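Local coordinates for trans-4-hydroxy-L-proline dehydratase (Clostridioides difficile 70-100-2010, PDB 6VXC), which uses a glycyl radical to dehydrate trans-4-hydroxy-L-proline to (S)-1-pyrroline-5-carboxylate during the anaerobic degradation of 4-hydroxyproline, at residues H180-D185 against G450-V455; R326-L331 against L384-E389; C333-F338 against P395-Q400; E389-Q394 against D778-V783; W421-F426 against G785-F790. All coordinates share one frame; numbering follows the deposited sequence.

Contact 1 of 5, residues H180-D185 against G450-V455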
# COMPACT_ATOMS: atom_id res chain seq x y z
N HIS A 180 -0.76 -4.41 -5.90
CA HIS A 180 0.35 -3.53 -5.60
C HIS A 180 0.97 -2.95 -6.87
O HIS A 180 2.18 -2.99 -7.05
CB HIS A 180 1.42 -4.24 -4.76
CG HIS A 180 2.34 -3.30 -4.06
ND1 HIS A 180 3.48 -2.80 -4.64
CD2 HIS A 180 2.28 -2.75 -2.82
CE1 HIS A 180 4.08 -1.98 -3.80
NE2 HIS A 180 3.37 -1.93 -2.69
N THR A 181 0.13 -2.37 -7.74
CA THR A 181 0.63 -1.91 -9.03
C THR A 181 -0.01 -0.57 -9.41
O THR A 181 -0.98 -0.11 -8.80
CB THR A 181 0.42 -2.99 -10.11
OG1 THR A 181 1.22 -2.68 -11.26
CG2 THR A 181 -1.03 -3.06 -10.53
N VAL A 182 0.55 0.07 -10.45
CA VAL A 182 0.26 1.46 -10.80
C VAL A 182 0.07 1.56 -12.30
O VAL A 182 0.81 0.95 -13.08
CB VAL A 182 1.38 2.41 -10.31
CG1 VAL A 182 1.12 3.90 -10.71
CG2 VAL A 182 1.54 2.30 -8.79
N CYS A 183 -0.90 2.37 -12.72
CA CYS A 183 -1.20 2.53 -14.13
C CYS A 183 -0.07 3.27 -14.84
O CYS A 183 0.53 4.20 -14.28
CB CYS A 183 -2.51 3.30 -14.28
SG CYS A 183 -3.26 3.24 -15.90
N GLY A 184 0.24 2.85 -16.05
CA GLY A 184 1.13 3.58 -16.94
C GLY A 184 0.38 4.55 -17.82
O GLY A 184 -0.68 5.07 -17.45
N ASP A 185 0.88 4.76 -19.03
CA ASP A 185 0.27 5.70 -19.96
C ASP A 185 -0.50 5.02 -21.08
O ASP A 185 -1.06 5.71 -21.93
CB ASP A 185 1.33 6.63 -20.57
CG ASP A 185 2.30 5.91 -21.49
OD1 ASP A 185 2.26 4.67 -21.55
OD2 ASP A 185 3.11 6.58 -22.16
N GLY A 450 7.96 5.82 -9.69
CA GLY A 450 7.60 6.54 -8.50
C GLY A 450 7.38 5.57 -7.36
O GLY A 450 7.92 4.46 -7.37
N THR A 451 6.62 6.02 -6.37
CA THR A 451 6.26 5.19 -5.24
C THR A 451 4.76 4.97 -5.24
O THR A 451 4.00 5.84 -5.68
CB THR A 451 6.69 5.82 -3.90
OG1 THR A 451 6.08 7.11 -3.75
CG2 THR A 451 8.21 5.94 -3.80
N SER A 452 4.34 3.81 -4.76
CA SER A 452 2.94 3.51 -4.58
C SER A 452 2.76 2.89 -3.21
O SER A 452 3.72 2.72 -2.45
CB SER A 452 2.41 2.58 -5.68
OG SER A 452 3.00 1.30 -5.61
N GLY A 453 1.52 2.54 -2.90
CA GLY A 453 1.22 2.03 -1.57
C GLY A 453 1.65 3.05 -0.53
O GLY A 453 1.23 4.21 -0.57
N CYS A 454 2.52 2.64 0.38
CA CYS A 454 3.05 3.55 1.40
C CYS A 454 4.30 4.30 0.91
O CYS A 454 4.30 5.53 0.87
CB CYS A 454 3.35 2.78 2.68
SG CYS A 454 1.87 2.12 3.49
N VAL A 455 5.36 3.57 0.55
CA VAL A 455 6.61 4.19 0.14
C VAL A 455 7.28 3.36 -0.96
O VAL A 455 8.46 3.56 -1.25
CB VAL A 455 7.59 4.33 1.33
CG1 VAL A 455 7.02 5.26 2.43
CG2 VAL A 455 7.98 2.92 1.87

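Contact 2 of 5, residues R326-L331 against L384-E389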
# COMPACT_ATOMS: atom_id res chain seq x y z
N ARG A 326 -12.85 24.07 -14.17
CA ARG A 326 -13.48 22.80 -14.54
C ARG A 326 -12.49 21.65 -14.39
O ARG A 326 -12.88 20.55 -13.97
CB ARG A 326 -14.03 22.87 -15.97
CG ARG A 326 -14.67 21.56 -16.49
CD ARG A 326 -15.95 21.18 -15.73
NE ARG A 326 -16.89 20.42 -16.55
CZ ARG A 326 -18.19 20.31 -16.29
NH1 ARG A 326 -18.72 21.00 -15.29
NH2 ARG A 326 -18.97 19.59 -17.09
N ALA A 327 -11.22 21.88 -14.72
CA ALA A 327 -10.18 20.88 -14.47
C ALA A 327 -10.07 20.54 -12.99
O ALA A 327 -9.89 19.37 -12.63
CB ALA A 327 -8.84 21.35 -15.01
N GLN A 328 -10.15 21.55 -12.12
CA GLN A 328 -10.14 21.28 -10.69
C GLN A 328 -11.41 20.57 -10.26
O GLN A 328 -11.35 19.65 -9.44
CB GLN A 328 -9.97 22.58 -9.90
CG GLN A 328 -9.99 22.34 -8.41
CD GLN A 328 -9.55 23.57 -7.60
OE1 GLN A 328 -9.08 24.57 -8.16
NE2 GLN A 328 -9.68 23.48 -6.29
N GLU A 329 -12.56 21.00 -10.80
CA GLU A 329 -13.83 20.38 -10.45
C GLU A 329 -13.82 18.89 -10.79
O GLU A 329 -14.30 18.06 -10.01
CB GLU A 329 -14.98 21.10 -11.15
CG GLU A 329 -16.37 20.51 -10.85
CD GLU A 329 -17.52 21.24 -11.56
OE1 GLU A 329 -18.63 21.28 -11.01
OE2 GLU A 329 -17.32 21.72 -12.69
N LEU A 330 -13.28 18.54 -11.95
CA LEU A 330 -13.23 17.13 -12.35
C LEU A 330 -12.34 16.33 -11.41
O LEU A 330 -12.65 15.19 -11.08
CB LEU A 330 -12.77 17.01 -13.80
CG LEU A 330 -13.84 17.42 -14.82
CD1 LEU A 330 -13.25 17.66 -16.20
CD2 LEU A 330 -14.93 16.37 -14.88
N LEU A 331 -11.22 16.91 -10.98
CA LEU A 331 -10.34 16.21 -10.05
C LEU A 331 -10.95 16.09 -8.66
O LEU A 331 -10.73 15.09 -7.97
CB LEU A 331 -8.98 16.90 -9.97
CG LEU A 331 -8.10 16.63 -11.18
CD1 LEU A 331 -6.83 17.43 -11.14
CD2 LEU A 331 -7.80 15.13 -11.28
N LEU A 384 -2.56 19.88 -5.93
CA LEU A 384 -2.32 20.39 -4.58
C LEU A 384 -3.53 21.17 -4.06
O LEU A 384 -3.92 21.01 -2.90
CB LEU A 384 -1.05 21.23 -4.54
CG LEU A 384 0.29 20.53 -4.73
CD1 LEU A 384 1.43 21.48 -4.37
CD2 LEU A 384 0.38 19.25 -3.89
N ASP A 385 -4.15 21.99 -4.92
CA ASP A 385 -5.35 22.71 -4.49
C ASP A 385 -6.49 21.76 -4.15
O ASP A 385 -7.21 21.99 -3.17
CB ASP A 385 -5.81 23.70 -5.57
CG ASP A 385 -4.91 24.92 -5.69
OD1 ASP A 385 -4.17 25.23 -4.73
OD2 ASP A 385 -4.96 25.58 -6.74
N VAL A 386 -6.72 20.71 -4.95
CA VAL A 386 -7.86 19.86 -4.64
C VAL A 386 -7.58 19.00 -3.39
O VAL A 386 -8.49 18.79 -2.57
CB VAL A 386 -8.33 18.99 -5.84
CG1 VAL A 386 -7.70 19.39 -7.17
CG2 VAL A 386 -8.25 17.50 -5.55
N MET A 387 -6.35 18.51 -3.20
CA MET A 387 -6.12 17.71 -2.00
C MET A 387 -6.25 18.57 -0.75
O MET A 387 -6.84 18.13 0.26
CB MET A 387 -4.76 17.00 -2.06
CG MET A 387 -3.54 17.88 -1.87
SD MET A 387 -1.99 16.97 -1.65
CE MET A 387 -2.27 16.22 -0.04
N ASP A 388 -5.78 19.82 -0.82
CA ASP A 388 -5.93 20.78 0.27
C ASP A 388 -7.41 21.03 0.58
O ASP A 388 -7.86 20.86 1.72
CB ASP A 388 -5.22 22.07 -0.15
CG ASP A 388 -4.99 23.06 0.97
OD1 ASP A 388 -5.15 22.73 2.17
OD2 ASP A 388 -4.61 24.21 0.62
N GLU A 389 -8.19 21.37 -0.45
CA GLU A 389 -9.61 21.66 -0.23
C GLU A 389 -10.37 20.43 0.26
O GLU A 389 -11.13 20.51 1.22
CB GLU A 389 -10.24 22.19 -1.52
CG GLU A 389 -11.75 22.45 -1.37
CD GLU A 389 -12.07 23.62 -0.45
OE1 GLU A 389 -11.31 24.61 -0.48
OE2 GLU A 389 -13.05 23.54 0.31

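Contact 3 of 5, residues C333-F338 against P395-Q400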
# COMPACT_ATOMS: atom_id res chain seq x y z
N CYS A 333 -14.09 15.69 -8.21
CA CYS A 333 -14.97 14.55 -8.42
C CYS A 333 -14.19 13.24 -8.32
O CYS A 333 -14.64 12.30 -7.65
CB CYS A 333 -15.66 14.66 -9.79
SG CYS A 333 -16.95 15.92 -9.93
N LEU A 334 -13.04 13.16 -8.99
CA LEU A 334 -12.18 11.98 -8.91
C LEU A 334 -11.80 11.65 -7.46
O LEU A 334 -11.87 10.49 -7.04
CB LEU A 334 -10.92 12.20 -9.74
CG LEU A 334 -10.00 10.96 -9.78
CD1 LEU A 334 -10.77 9.73 -10.28
CD2 LEU A 334 -8.77 11.20 -10.62
N TRP A 335 -11.38 12.66 -6.70
CA TRP A 335 -11.01 12.45 -5.30
C TRP A 335 -12.14 11.78 -4.53
O TRP A 335 -11.92 10.81 -3.79
CB TRP A 335 -10.63 13.79 -4.65
CG TRP A 335 -9.15 13.96 -4.42
CD1 TRP A 335 -8.53 14.22 -3.25
CD2 TRP A 335 -8.10 13.83 -5.40
NE1 TRP A 335 -7.17 14.28 -3.43
CE2 TRP A 335 -6.88 14.05 -4.74
CE3 TRP A 335 -8.09 13.58 -6.78
CZ2 TRP A 335 -5.66 14.02 -5.39
CZ3 TRP A 335 -6.86 13.54 -7.43
CH2 TRP A 335 -5.67 13.76 -6.74
N VAL A 336 -13.37 12.28 -4.72
CA VAL A 336 -14.51 11.68 -4.04
C VAL A 336 -14.70 10.23 -4.47
O VAL A 336 -15.04 9.37 -3.65
CB VAL A 336 -15.78 12.52 -4.29
CG1 VAL A 336 -17.00 11.76 -3.80
CG2 VAL A 336 -15.67 13.91 -3.63
N LYS A 337 -14.49 9.93 -5.76
CA LYS A 337 -14.66 8.55 -6.22
C LYS A 337 -13.71 7.60 -5.49
O LYS A 337 -14.13 6.52 -5.05
CB LYS A 337 -14.46 8.43 -7.73
CG LYS A 337 -15.43 9.23 -8.57
CD LYS A 337 -16.91 8.88 -8.28
CE LYS A 337 -17.25 7.42 -8.44
NZ LYS A 337 -18.70 7.11 -8.16
N PHE A 338 -12.44 7.98 -5.35
CA PHE A 338 -11.52 7.19 -4.53
C PHE A 338 -12.08 7.00 -3.12
O PHE A 338 -12.07 5.89 -2.58
CB PHE A 338 -10.15 7.88 -4.45
CG PHE A 338 -9.28 7.71 -5.66
CD1 PHE A 338 -8.61 6.52 -5.90
CD2 PHE A 338 -9.05 8.79 -6.52
CE1 PHE A 338 -7.77 6.39 -6.98
CE2 PHE A 338 -8.23 8.66 -7.61
CZ PHE A 338 -7.58 7.47 -7.85
N PRO A 395 -7.84 9.69 -2.18
CA PRO A 395 -6.60 8.96 -2.40
C PRO A 395 -5.49 9.46 -1.48
O PRO A 395 -5.66 10.44 -0.75
CB PRO A 395 -6.26 9.28 -3.85
CG PRO A 395 -6.80 10.68 -4.02
CD PRO A 395 -8.07 10.71 -3.22
N SER A 396 -4.36 8.77 -1.53
CA SER A 396 -3.17 9.16 -0.79
C SER A 396 -2.37 10.07 -1.71
O SER A 396 -1.62 9.60 -2.58
CB SER A 396 -2.41 7.90 -0.35
OG SER A 396 -1.25 8.20 0.38
N SER A 397 -2.54 11.39 -1.53
CA SER A 397 -2.02 12.40 -2.46
C SER A 397 -0.68 12.92 -1.95
O SER A 397 -0.61 13.63 -0.95
CB SER A 397 -3.02 13.54 -2.63
OG SER A 397 -2.50 14.53 -3.51
N ASN A 398 0.39 12.58 -2.67
CA ASN A 398 1.75 12.85 -2.22
C ASN A 398 2.53 13.58 -3.30
O ASN A 398 2.07 13.70 -4.44
CB ASN A 398 2.46 11.54 -1.85
CG ASN A 398 1.71 10.79 -0.80
OD1 ASN A 398 1.48 11.32 0.28
ND2 ASN A 398 1.26 9.61 -1.11
N VAL A 399 3.74 14.00 -2.96
CA VAL A 399 4.59 14.76 -3.88
C VAL A 399 5.94 14.08 -4.03
O VAL A 399 6.46 13.48 -3.08
CB VAL A 399 4.74 16.23 -3.41
CG1 VAL A 399 3.36 16.88 -3.35
CG2 VAL A 399 5.48 16.34 -2.08
N GLN A 400 6.46 14.11 -5.25
CA GLN A 400 7.85 13.79 -5.55
C GLN A 400 8.64 15.09 -5.63
O GLN A 400 8.30 15.98 -6.41
CB GLN A 400 7.98 13.02 -6.86
CG GLN A 400 7.95 11.50 -6.73
CD GLN A 400 8.44 10.81 -8.00
OE1 GLN A 400 9.51 11.13 -8.52
NE2 GLN A 400 7.65 9.88 -8.52
O HOH W 1 -5.93 13.46 -0.68

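Contact 4 of 5, residues E389-Q394 against D778-V783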
# COMPACT_ATOMS: atom_id res chain seq x y z
N GLU A 389 -8.19 21.37 -0.45
CA GLU A 389 -9.61 21.66 -0.23
C GLU A 389 -10.37 20.43 0.26
O GLU A 389 -11.13 20.51 1.22
CB GLU A 389 -10.24 22.19 -1.52
CG GLU A 389 -11.75 22.45 -1.37
CD GLU A 389 -12.07 23.62 -0.45
OE1 GLU A 389 -11.31 24.61 -0.48
OE2 GLU A 389 -13.05 23.54 0.31
N MET A 390 -10.19 19.28 -0.40
CA MET A 390 -11.06 18.13 -0.13
C MET A 390 -10.79 17.48 1.23
O MET A 390 -11.72 16.96 1.86
CB MET A 390 -10.92 17.10 -1.25
CG MET A 390 -11.37 17.61 -2.63
SD MET A 390 -13.02 18.37 -2.65
CE MET A 390 -14.06 16.92 -2.62
N LYS A 391 -9.54 17.48 1.68
CA LYS A 391 -9.14 16.87 2.95
C LYS A 391 -9.76 15.48 3.13
O LYS A 391 -10.42 15.17 4.12
CB LYS A 391 -9.48 17.80 4.12
CG LYS A 391 -8.74 17.44 5.42
CD LYS A 391 -9.08 18.37 6.60
CE LYS A 391 -8.37 17.90 7.87
NZ LYS A 391 -8.46 18.86 9.02
N LEU A 392 -9.50 14.61 2.14
CA LEU A 392 -9.96 13.22 2.15
C LEU A 392 -8.77 12.28 2.29
O LEU A 392 -7.72 12.50 1.69
CB LEU A 392 -10.73 12.89 0.87
CG LEU A 392 -12.02 13.69 0.61
CD1 LEU A 392 -12.55 13.41 -0.79
CD2 LEU A 392 -13.09 13.44 1.69
N ILE A 393 -8.93 11.22 3.09
CA ILE A 393 -7.81 10.31 3.32
C ILE A 393 -7.60 9.33 2.18
O ILE A 393 -6.56 8.67 2.13
CB ILE A 393 -7.96 9.54 4.66
CG1 ILE A 393 -9.25 8.73 4.71
CG2 ILE A 393 -7.84 10.49 5.84
CD1 ILE A 393 -9.39 7.95 6.02
N GLN A 394 -8.54 9.24 1.25
CA GLN A 394 -8.33 8.59 -0.04
C GLN A 394 -8.65 9.61 -1.12
O GLN A 394 -9.62 10.33 -0.98
CB GLN A 394 -9.22 7.37 -0.22
CG GLN A 394 -9.02 6.24 0.77
CD GLN A 394 -9.46 4.90 0.17
OE1 GLN A 394 -8.67 4.23 -0.48
NE2 GLN A 394 -10.71 4.52 0.40
N ASP A 778 -13.74 14.32 13.23
CA ASP A 778 -13.02 14.86 12.09
C ASP A 778 -11.51 14.80 12.24
O ASP A 778 -10.80 15.11 11.28
CB ASP A 778 -13.43 16.33 11.85
CG ASP A 778 -14.87 16.47 11.38
OD1 ASP A 778 -15.45 15.47 10.90
OD2 ASP A 778 -15.43 17.58 11.53
N LEU A 779 -11.00 14.38 13.38
CA LEU A 779 -9.57 14.46 13.65
C LEU A 779 -8.83 13.40 12.85
O LEU A 779 -9.12 12.21 12.99
CB LEU A 779 -9.32 14.29 15.14
CG LEU A 779 -7.87 14.25 15.62
CD1 LEU A 779 -7.17 15.56 15.29
CD2 LEU A 779 -7.84 13.94 17.10
N ILE A 780 -7.88 13.82 12.02
CA ILE A 780 -7.09 12.95 11.16
C ILE A 780 -5.62 13.10 11.52
O ILE A 780 -5.16 14.22 11.77
CB ILE A 780 -7.32 13.29 9.67
CG1 ILE A 780 -8.78 13.00 9.28
CG2 ILE A 780 -6.29 12.59 8.78
CD1 ILE A 780 -9.17 13.54 7.92
N VAL A 781 -4.89 11.98 11.60
CA VAL A 781 -3.46 12.00 11.88
C VAL A 781 -2.73 11.10 10.88
O VAL A 781 -3.34 10.30 10.17
CB VAL A 781 -3.10 11.57 13.33
CG1 VAL A 781 -3.69 12.53 14.33
CG2 VAL A 781 -3.54 10.16 13.60
N ARG A 782 -1.41 11.25 10.85
CA ARG A 782 -0.54 10.41 10.04
C ARG A 782 -0.17 9.15 10.81
O ARG A 782 0.30 9.24 11.94
CB ARG A 782 0.73 11.16 9.63
CG ARG A 782 1.49 10.50 8.48
CD ARG A 782 0.67 10.55 7.18
NE ARG A 782 1.37 9.91 6.07
CZ ARG A 782 0.94 9.90 4.81
NH1 ARG A 782 1.66 9.29 3.87
NH2 ARG A 782 -0.19 10.51 4.48
N VAL A 783 -0.40 7.99 10.20
CA VAL A 783 -0.09 6.71 10.83
C VAL A 783 1.26 6.25 10.31
O VAL A 783 2.28 6.56 10.91
CB VAL A 783 -1.21 5.69 10.58
CG1 VAL A 783 -0.90 4.38 11.26
CG2 VAL A 783 -2.51 6.23 11.14
O HOH W 2 -7.76 16.61 11.35

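Contact 5 of 5, residues W421-F426 against G785-F790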
# COMPACT_ATOMS: atom_id res chain seq x y z
N TRP A 421 -2.92 17.03 8.90
CA TRP A 421 -3.64 15.79 8.61
C TRP A 421 -2.80 14.79 7.83
O TRP A 421 -3.34 13.85 7.24
CB TRP A 421 -4.97 16.06 7.90
CG TRP A 421 -4.93 16.77 6.60
CD1 TRP A 421 -4.75 18.11 6.42
CD2 TRP A 421 -5.14 16.21 5.29
NE1 TRP A 421 -4.81 18.42 5.08
CE2 TRP A 421 -5.05 17.27 4.37
CE3 TRP A 421 -5.40 14.92 4.82
CZ2 TRP A 421 -5.20 17.08 2.99
CZ3 TRP A 421 -5.54 14.72 3.45
CH2 TRP A 421 -5.46 15.80 2.56
N GLY A 422 -1.50 14.96 7.81
CA GLY A 422 -0.57 13.96 7.32
C GLY A 422 -0.15 14.06 5.87
O GLY A 422 1.03 13.97 5.57
N GLN A 423 -1.11 14.27 4.97
CA GLN A 423 -0.81 14.41 3.54
C GLN A 423 -0.29 15.82 3.27
O GLN A 423 -0.65 16.74 3.98
CB GLN A 423 -2.06 14.15 2.67
CG GLN A 423 -2.65 12.75 2.81
CD GLN A 423 -3.74 12.47 1.78
OE1 GLN A 423 -3.88 13.19 0.79
NE2 GLN A 423 -4.49 11.39 2.00
N PRO A 424 0.62 15.98 2.30
CA PRO A 424 1.27 14.93 1.51
C PRO A 424 2.52 14.40 2.19
O PRO A 424 3.15 15.14 2.96
CB PRO A 424 1.66 15.66 0.22
CG PRO A 424 2.02 17.07 0.74
CD PRO A 424 1.00 17.33 1.85
N ALA A 425 2.89 13.15 1.91
CA ALA A 425 4.23 12.70 2.19
C ALA A 425 5.16 13.19 1.07
O ALA A 425 4.71 13.54 -0.02
CB ALA A 425 4.28 11.17 2.28
N PHE A 426 6.45 13.17 1.36
CA PHE A 426 7.48 13.64 0.44
C PHE A 426 8.38 12.48 0.03
O PHE A 426 8.87 11.75 0.89
CB PHE A 426 8.31 14.76 1.09
CG PHE A 426 7.49 15.94 1.57
CD1 PHE A 426 6.87 15.92 2.81
CD2 PHE A 426 7.34 17.07 0.79
CE1 PHE A 426 6.11 17.00 3.26
CE2 PHE A 426 6.60 18.15 1.23
CZ PHE A 426 5.97 18.11 2.47
N GLY A 785 2.73 5.98 6.29
CA GLY A 785 2.49 5.90 4.86
C GLY A 785 1.08 6.22 4.43
O GLY A 785 0.77 6.06 3.24
N TYR A 786 0.23 6.66 5.35
CA TYR A 786 -1.15 7.05 5.07
C TYR A 786 -1.71 7.81 6.26
O TYR A 786 -1.21 7.71 7.38
CB TYR A 786 -2.04 5.86 4.78
CG TYR A 786 -2.34 5.00 5.99
CD1 TYR A 786 -1.35 4.19 6.53
CD2 TYR A 786 -3.58 5.03 6.60
CE1 TYR A 786 -1.62 3.39 7.63
CE2 TYR A 786 -3.86 4.24 7.71
CZ TYR A 786 -2.87 3.43 8.21
OH TYR A 786 -3.12 2.64 9.31
N SER A 787 -2.80 8.53 6.01
CA SER A 787 -3.53 9.26 7.03
C SER A 787 -4.85 8.56 7.31
O SER A 787 -5.41 7.88 6.44
CB SER A 787 -3.79 10.71 6.61
OG SER A 787 -2.57 11.39 6.38
N ASP A 788 -5.33 8.70 8.54
CA ASP A 788 -6.58 8.06 8.94
C ASP A 788 -7.21 8.86 10.06
O ASP A 788 -6.55 9.63 10.74
CB ASP A 788 -6.34 6.60 9.38
CG ASP A 788 -7.56 5.70 9.13
OD1 ASP A 788 -8.68 6.23 9.00
OD2 ASP A 788 -7.37 4.46 9.07
N HIS A 789 -8.51 8.65 10.26
CA HIS A 789 -9.17 9.23 11.42
C HIS A 789 -8.61 8.63 12.70
O HIS A 789 -8.44 7.41 12.81
CB HIS A 789 -10.68 9.00 11.35
CG HIS A 789 -11.37 9.89 10.37
ND1 HIS A 789 -11.56 9.54 9.05
CD2 HIS A 789 -11.89 11.14 10.51
CE1 HIS A 789 -12.17 10.53 8.42
NE2 HIS A 789 -12.39 11.51 9.28
N PHE A 790 -8.27 9.50 13.65
CA PHE A 790 -7.78 9.09 14.95
C PHE A 790 -8.72 8.09 15.62
O PHE A 790 -8.27 7.11 16.23
CB PHE A 790 -7.56 10.34 15.82
CG PHE A 790 -6.96 10.08 17.17
CD1 PHE A 790 -5.62 9.77 17.30
CD2 PHE A 790 -7.72 10.23 18.32
CE1 PHE A 790 -5.06 9.54 18.55
CE2 PHE A 790 -7.17 10.02 19.58
CZ PHE A 790 -5.84 9.67 19.70
O HOH W 3 -4.26 8.87 3.65

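Contact 1 of 5, residues H180-D185 against G450-V455
Val182 and His180 approach Ser452 from the loop 180-185, and the two meet it in different ways. The apolar part is a tight touch: Val182 CG2 lies 3.2 Å from Ser452 CB, closer than carbon atoms usually come. The same methyl is 3.6 Å from Ser452 OG, so one branch of the valine presses on the whole serine side chain. With CG1 anti to the backbone N of Val182 (chi1 178°), CG2 is the branch turned to the serine. His180 adds a looser contact, with CE1 3.9 Å from Ser452 OG and the hydroxyl oblique to the imidazole. Segment 450-455 is the first strand and turn of a two-stranded antiparallel hairpin with strand 456-458. It carries Cys454, by similarity the thiyl radical site, as on the cysteine loop of other glycyl radical enzymes. The polar ends find their partners nearby. His180 NE2 is hydrogen-bonded to Glu456, the proton acceptor by similarity, and the imidazole also meets the ring of Tyr465 nearly at right angles. Ser452 OG is hydrogen-bonded to the Tyr465 hydroxyl. A bound glycerol lies about 4 Å from the His180 side chain, nearest atoms, and may mark a pocket.

Contact 2 of 5, residues R326-L331 against L384-E389
Gln328 and Leu331 pack on Val386 in a buried helix-helix contact that joins helix 324-339 to helix 378-390. Its centre is about 23 Å from the centre of the chain, and it lies away from the active site. The local axes come within 9.7 Å and cross at -50°. One methyl does most of the work. Val386 CG1 reaches between two side chains of the facing helix, 3.9 Å from Gln328 CG and 4.0 Å from Leu331 CB. The side chains of Gln328 and Val386 run antiparallel alongside each other. With CG anti to the backbone N (chi1 178°) and the rest of the chain extended, Gln328 carries its amide on to Asp385. There NE2 stands 3.9 Å from Asp385 CB, and the two side chains lie roughly perpendicular. The touch is packing. Gln328 NE2 bonds to Glu332, and the Asp385 carboxylate forms salt bridges with Arg324 and Arg412. Helix 276-293 lies against Leu330 and Leu331. Helix 407-418 packs against helix 378-390 at Leu384 and Asp388.

Contact 3 of 5, residues C333-F338 against P395-Q400
Pro395 O and Trp335 NE1 meet through a water molecule. The water takes a hydrogen bond of 3.1 Å from Trp335 NE1, which satisfies the buried indole N-H. It lies 3.0 Å from Pro395 O and can donate to it. The side-chain NE2 of Gln423 is a second donor to this carbonyl. The rest of the contact is a proline set against two aromatic rings. Pro395 CD stands 3.5 Å from the centroid of the five-membered ring of Trp335, only 8° off its normal, a close CH-pi contact. Pro395 CG lies over the same face and comes 3.4 Å from Trp335 CE2. Pro395 CB makes a second CH-pi contact, 4.0 Å from the centroid of the Phe338 ring and 18° off the normal. CD and CG thus lie over the indole, while CB is the carbon over the Phe338 face. A cis peptide bond precedes Pro395, just before strand 396-401. Ser397 OG approaches the indole in its plane, 3.7 Å from Trp335 CZ2 at the edge. Helix 324-339, which supplies both rings, covers the start of strand 396-401. That strand runs parallel to its neighbours 362-366 and 426-428 in the mixed sheet. Ile363 of strand 362-366 touches both rings and Pro395, and Val386 of helix 378-390 packs on Trp335.

Contact 4 of 5, residues E389-Q394 against D778-V783
The hairpin of strands 780-782 and 787-789, whose connecting turn carries the radical glycine Gly785, meets the end of helix 378-390 where Ile780 packs on Ile393 and Lys391. The glycyl radical itself is absent from this structure. Two isoleucines make the apolar part. Ile393 CG2 fits against both ends of the Ile780 side chain, 3.9 Å from Ile780 CG2 and 3.9 Å from Ile780 CD1. In Ile393 the branch CG1 lies between the backbone N and the carbonyl carbon (chi1 59°), which leaves CG2 as the methyl that faces the strand. Lys391 closes the contact at its outer side. It is the first residue after the helix to leave helical angles, with positive phi, and its extended side chain runs across the direction of the strand, past the tip of Ile780. Lys391 CE comes within 4.4 Å of Ile780 CD1. A water lies between the lysine ammonium and the backbone N-H of Ile780: it accepts a bond of 2.9 Å from Ile780 N and a weak one of 3.3 Å from Lys391 NZ. The neighbouring residues Leu779 and Val781 pair with strand 787-789, while Ile780 N points away from that strand. The chemistry is therefore mainly methyl packing. The water serves the outward backbone N-H of Ile780, and the weak lysine bond implies a loose polar grip.

Contact 5 of 5, residues W421-F426 against G785-F790
Trp421 and Gln423, the residues that meet Ser787, also pack on each other: Gln423 CB lies 3.6 Å above one face of the indole, offset toward its rim. On the other segment the Tyr786 ring has Asp788 OD2 at its edge, in plane, and meets Phe360 edge-to-face. The segment 785-790 holds Gly785, the site of the glycyl radical in the active enzyme, though the radical is absent here. It forms the turn and second strand of the hairpin 780-782/787-789, in the C-terminal glycine radical region. Ser787 carries the contact. Its OG gives a hydrogen bond of 2.7 Å to Trp421 O. The bond meets the C=O at an angle of 136°, with the donor tilted 16° from the carbonyl plane. OG stands anti to the carbonyl carbon of Ser787 (chi1 -60°), and this aims it at the loop. Arg782 NH2, from the partner strand, bonds to the same oxygen. Ser787 OG thus donates to the loop and accepts from Arg782, which fixes its rotation. A water forms a second bridge, accepting from Gln423 NE2 at 3.0 Å and from Ser787 N at 2.8 Å. Gln423 NE2 bonds in addition to Pro395 O, so the amide ties the hairpin, the loop and the start of strand 396-401 together. The side chains of Ser787 and Cys454, the likely thiyl radical residue, are about 11 Å apart at their nearest atoms. Gly422, which has no side chain, lets the serine in: Gly422 CA is 3.4 Å from Ser787 OG.

Contacts 1, 3 and 5 are buried and lie nearest the middle of the chain. Contact 2 is buried farther out, and contact 4 is only partly buried. Contacts 2 and 3 share helix 324-339, whose successive turns face helix 378-390 and then strand 396-401. Contacts 2 and 4 share Glu389. Contacts 4 and 5 hold opposite strands of one hairpin, joined by backbone bonds such as Leu779 O to Phe790 N. Contacts 1 and 5 bring Cys454 and Gly785 together, with Cys454 CB 3.9 Å from Gly785 CA. The chemistry differs: a tight valine-serine touch in 1, methyl packing in 2 and 4, CH-pi contacts in 3, a hydroxyl bond in 5, waters in 3 to 5.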